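Reducing-end xylose-releasing exo-oligoxylanase Rex8A (Paenibacillus barcinonensis, PDB 6SUD) hydrolyses xylooligosaccharides from their reducing ends, releasing single xylose units during the breakdown of xylan. Local coordinates at residues 273-278 against 329-334. The protein carries 1 engineered substitution. Numbering follows the deposited sequence.
Sequences VALDWE and NAMASL
A274 and A332 bring two helical segments of the (alpha/alpha)6 barrel of glycosyl hydrolase family 8 together, their CA atoms 5.0 Å apart. Residues 273-278 belong to helix 268-280; 329-334 start on helix 322-331 and run into a 3-10 turn at 332-334, with S333 N bonded to A330 O. The close approach is consistent with the small side chain of A274: its methyl points at the turn, CB lying 3.3 Å from M331 O and 3.8 Å from A332 CA. The same M331 O that the A274 methyl packs against accepts the L334 N-H.

L334 carries the largest share of the contact. Its CB sits 3.7 Å from A274 O and close to A274 CB, and with CG anti to its carbonyl carbon (chi1 -77°) its branches are directed to the L275 and E278 side chains of helix 268-280. CD1 lies 4.2 Å from L275 CD1 and also touches E278 CB, and CD2 lies 4.0 Å from E278 CG, the E278 and L334 side chains crossing at about a right angle. E278 offers its aliphatic part here, bent at chi2 (55°); its OE2 is hydrogen-bonded to A15 N. The extended M331 chain brings CE within 4.1 Å of L275 CB, and both residues also touch Y377, while helix 359-373 packs on M331 and L334 through A372. The contact is largely buried, made by van der Waals packing, partly of side chains on backbone carbonyls, and lies away from the xylose sites. At its W277 end, the indole presents an edge: CD1 lies 3.7 Å from L334 O, which sits in the ring plane.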
ATOM      1  N   VAL A 273      -7.559  -3.674  -4.699  1.00  7.59           N
ATOM      2  CA  VAL A 273      -8.445  -4.574  -5.493  1.00  7.89           C
ATOM      3  C   VAL A 273      -8.139  -4.411  -6.987  1.00  7.78           C
ATOM      4  O   VAL A 273      -8.056  -5.411  -7.681  1.00  8.14           O
ATOM      5  CB  VAL A 273      -9.918  -4.301  -5.172  1.00  8.32           C
ATOM      6  CG1 VAL A 273     -10.215  -4.529  -3.712  1.00  8.46           C
ATOM      7  CG2 VAL A 273     -10.350  -2.903  -5.535  1.00  9.02           C
ATOM      8  N   ALA A 274      -7.966  -3.180  -7.474  1.00  7.79           N
ATOM      9  CA  ALA A 274      -7.637  -2.894  -8.893  1.00  7.76           C
ATOM     10  C   ALA A 274      -6.318  -3.564  -9.294  1.00  7.85           C
ATOM     11  O   ALA A 274      -6.253  -4.097 -10.402  1.00  8.35           O
ATOM     12  CB  ALA A 274      -7.539  -1.417  -9.116  1.00  7.64           C
ATOM     13  N   LEU A 275      -5.289  -3.536  -8.434  1.00  7.83           N
ATOM     14  CA  LEU A 275      -3.973  -4.113  -8.798  1.00  7.50           C
ATOM     15  C   LEU A 275      -4.074  -5.647  -8.792  1.00  7.78           C
ATOM     16  O   LEU A 275      -3.493  -6.264  -9.697  1.00  7.48           O
ATOM     17  CB  LEU A 275      -2.880  -3.576  -7.870  1.00  7.16           C
ATOM     18  CG  LEU A 275      -1.439  -3.841  -8.314  1.00  6.99           C
ATOM     19  CD1 LEU A 275      -1.132  -3.250  -9.684  1.00  6.95           C
ATOM     20  CD2 LEU A 275      -0.473  -3.298  -7.277  1.00  6.93           C
ATOM     21  N   ASP A 276      -4.823  -6.244  -7.857  1.00  8.37           N
ATOM     22  CA  ASP A 276      -5.025  -7.722  -7.812  1.00  9.09           C
ATOM     23  C   ASP A 276      -5.699  -8.185  -9.110  1.00  9.22           C
ATOM     24  O   ASP A 276      -5.350  -9.276  -9.632  1.00  8.56           O
ATOM     25  CB  ASP A 276      -5.891  -8.147  -6.626  1.00  9.57           C
ATOM     26  CG  ASP A 276      -5.981  -9.658  -6.489  1.00 10.12           C
ATOM     27  OD1 ASP A 276      -4.923 -10.304  -6.501  1.00 10.46           O
ATOM     28  OD2 ASP A 276      -7.121 -10.178  -6.406  1.00 10.82           O
ATOM     29  N   TRP A 277      -6.689  -7.418  -9.573  1.00  8.77           N
ATOM     30  CA  TRP A 277      -7.388  -7.708 -10.850  1.00  9.26           C
ATOM     31  C   TRP A 277      -6.373  -7.639 -11.998  1.00  9.86           C
ATOM     32  O   TRP A 277      -6.301  -8.602 -12.776  1.00  9.59           O
ATOM     33  CB  TRP A 277      -8.568  -6.768 -11.078  1.00  9.33           C
ATOM     34  CG  TRP A 277      -9.245  -7.054 -12.380  1.00  9.39           C
ATOM     35  CD1 TRP A 277      -9.204  -6.313 -13.517  1.00  9.36           C
ATOM     36  CD2 TRP A 277     -10.034  -8.211 -12.681  1.00  9.43           C
ATOM     37  NE1 TRP A 277      -9.936  -6.908 -14.498  1.00  9.43           N
ATOM     38  CE2 TRP A 277     -10.452  -8.080 -14.022  1.00  9.54           C
ATOM     39  CE3 TRP A 277     -10.415  -9.346 -11.958  1.00  9.70           C
ATOM     40  CZ2 TRP A 277     -11.243  -9.042 -14.647  1.00  9.81           C
ATOM     41  CZ3 TRP A 277     -11.181 -10.305 -12.590  1.00  9.51           C
ATOM     42  CH2 TRP A 277     -11.594 -10.151 -13.913  1.00  9.45           C
ATOM     43  N   GLU A 278      -5.592  -6.558 -12.070  1.00 10.28           N
ATOM     44  CA  GLU A 278      -4.573  -6.359 -13.139  1.00 11.14           C
ATOM     45  C   GLU A 278      -3.579  -7.539 -13.133  1.00 10.74           C
ATOM     46  O   GLU A 278      -3.337  -8.119 -14.206  1.00 10.26           O
ATOM     47  CB  GLU A 278      -3.889  -5.000 -12.988  1.00 12.42           C
ATOM     48  CG  GLU A 278      -2.787  -4.752 -14.007  1.00 13.50           C
ATOM     49  CD  GLU A 278      -3.142  -4.882 -15.478  1.00 14.98           C
ATOM     50  OE1 GLU A 278      -4.346  -4.996 -15.802  1.00 17.14           O
ATOM     51  OE2 GLU A 278      -2.197  -4.857 -16.314  1.00 17.19           O
ATOM     52  N   ASN A 329      -9.208   6.309  -6.505  1.00  6.94           N
ATOM     53  CA  ASN A 329     -10.410   6.246  -7.381  1.00  7.46           C
ATOM     54  C   ASN A 329      -9.969   6.078  -8.839  1.00  7.46           C
ATOM     55  O   ASN A 329     -10.610   5.320  -9.564  1.00  7.38           O
ATOM     56  CB  ASN A 329     -11.301   7.484  -7.229  1.00  7.40           C
ATOM     57  CG  ASN A 329     -12.042   7.541  -5.908  1.00  7.78           C
ATOM     58  OD1 ASN A 329     -12.279   6.512  -5.267  1.00  7.53           O
ATOM     59  ND2 ASN A 329     -12.453   8.737  -5.506  1.00  8.05           N
ATOM     60  N   ALA A 330      -8.925   6.789  -9.262  1.00  7.46           N
ATOM     61  CA  ALA A 330      -8.379   6.695 -10.633  1.00  7.71           C
ATOM     62  C   ALA A 330      -7.724   5.321 -10.819  1.00  7.71           C
ATOM     63  O   ALA A 330      -7.892   4.719 -11.882  1.00  7.62           O
ATOM     64  CB  ALA A 330      -7.428   7.837 -10.886  1.00  7.85           C
ATOM     65  N   MET A 331      -7.048   4.812  -9.796  1.00  7.71           N
ATOM     66  CA  MET A 331      -6.319   3.523  -9.895  1.00  7.96           C
ATOM     67  C   MET A 331      -7.319   2.373 -10.094  1.00  8.07           C
ATOM     68  O   MET A 331      -6.924   1.356 -10.705  1.00  7.02           O
ATOM     69  CB  MET A 331      -5.444   3.289  -8.665  1.00  8.49           C
ATOM     70  CG  MET A 331      -4.554   2.067  -8.790  1.00  8.58           C
ATOM     71  SD  MET A 331      -3.045   2.170  -7.838  1.00  8.93           S
ATOM     72  CE  MET A 331      -2.510   0.459  -7.935  1.00  8.96           C
ATOM     73  N   ALA A 332      -8.575   2.564  -9.663  1.00  8.63           N
ATOM     74  CA  ALA A 332      -9.685   1.598  -9.844  1.00  9.39           C
ATOM     75  C   ALA A 332      -9.965   1.380 -11.337  1.00  9.80           C
ATOM     76  O   ALA A 332     -10.643   0.394 -11.654  1.00  9.83           O
ATOM     77  CB  ALA A 332     -10.926   2.066  -9.133  1.00  9.33           C
ATOM     78  N   SER A 333      -9.457   2.258 -12.214  1.00 10.52           N
ATOM     79  CA  SER A 333      -9.611   2.136 -13.689  1.00 10.85           C
ATOM     80  C   SER A 333      -8.835   0.929 -14.240  1.00 11.27           C
ATOM     81  O   SER A 333      -9.166   0.504 -15.372  1.00 10.61           O
ATOM     82  CB  SER A 333      -9.267   3.402 -14.384  1.00 10.83           C
ATOM     83  OG  SER A 333     -10.263   4.386 -14.091  1.00 11.52           O
ATOM     84  N   LEU A 334      -7.860   0.373 -13.506  1.00 11.52           N
ATOM     85  CA  LEU A 334      -7.248  -0.926 -13.909  1.00 12.49           C
ATOM     86  C   LEU A 334      -8.329  -2.012 -13.998  1.00 12.47           C
ATOM     87  O   LEU A 334      -8.121  -2.959 -14.778  1.00 13.14           O
ATOM     88  CB  LEU A 334      -6.135  -1.350 -12.945  1.00 12.90           C
ATOM     89  CG  LEU A 334      -4.797  -0.639 -13.102  1.00 13.70           C
ATOM     90  CD1 LEU A 334      -3.866  -0.969 -11.944  1.00 14.26           C
ATOM     91  CD2 LEU A 334      -4.147  -0.974 -14.427  1.00 14.29           C
TER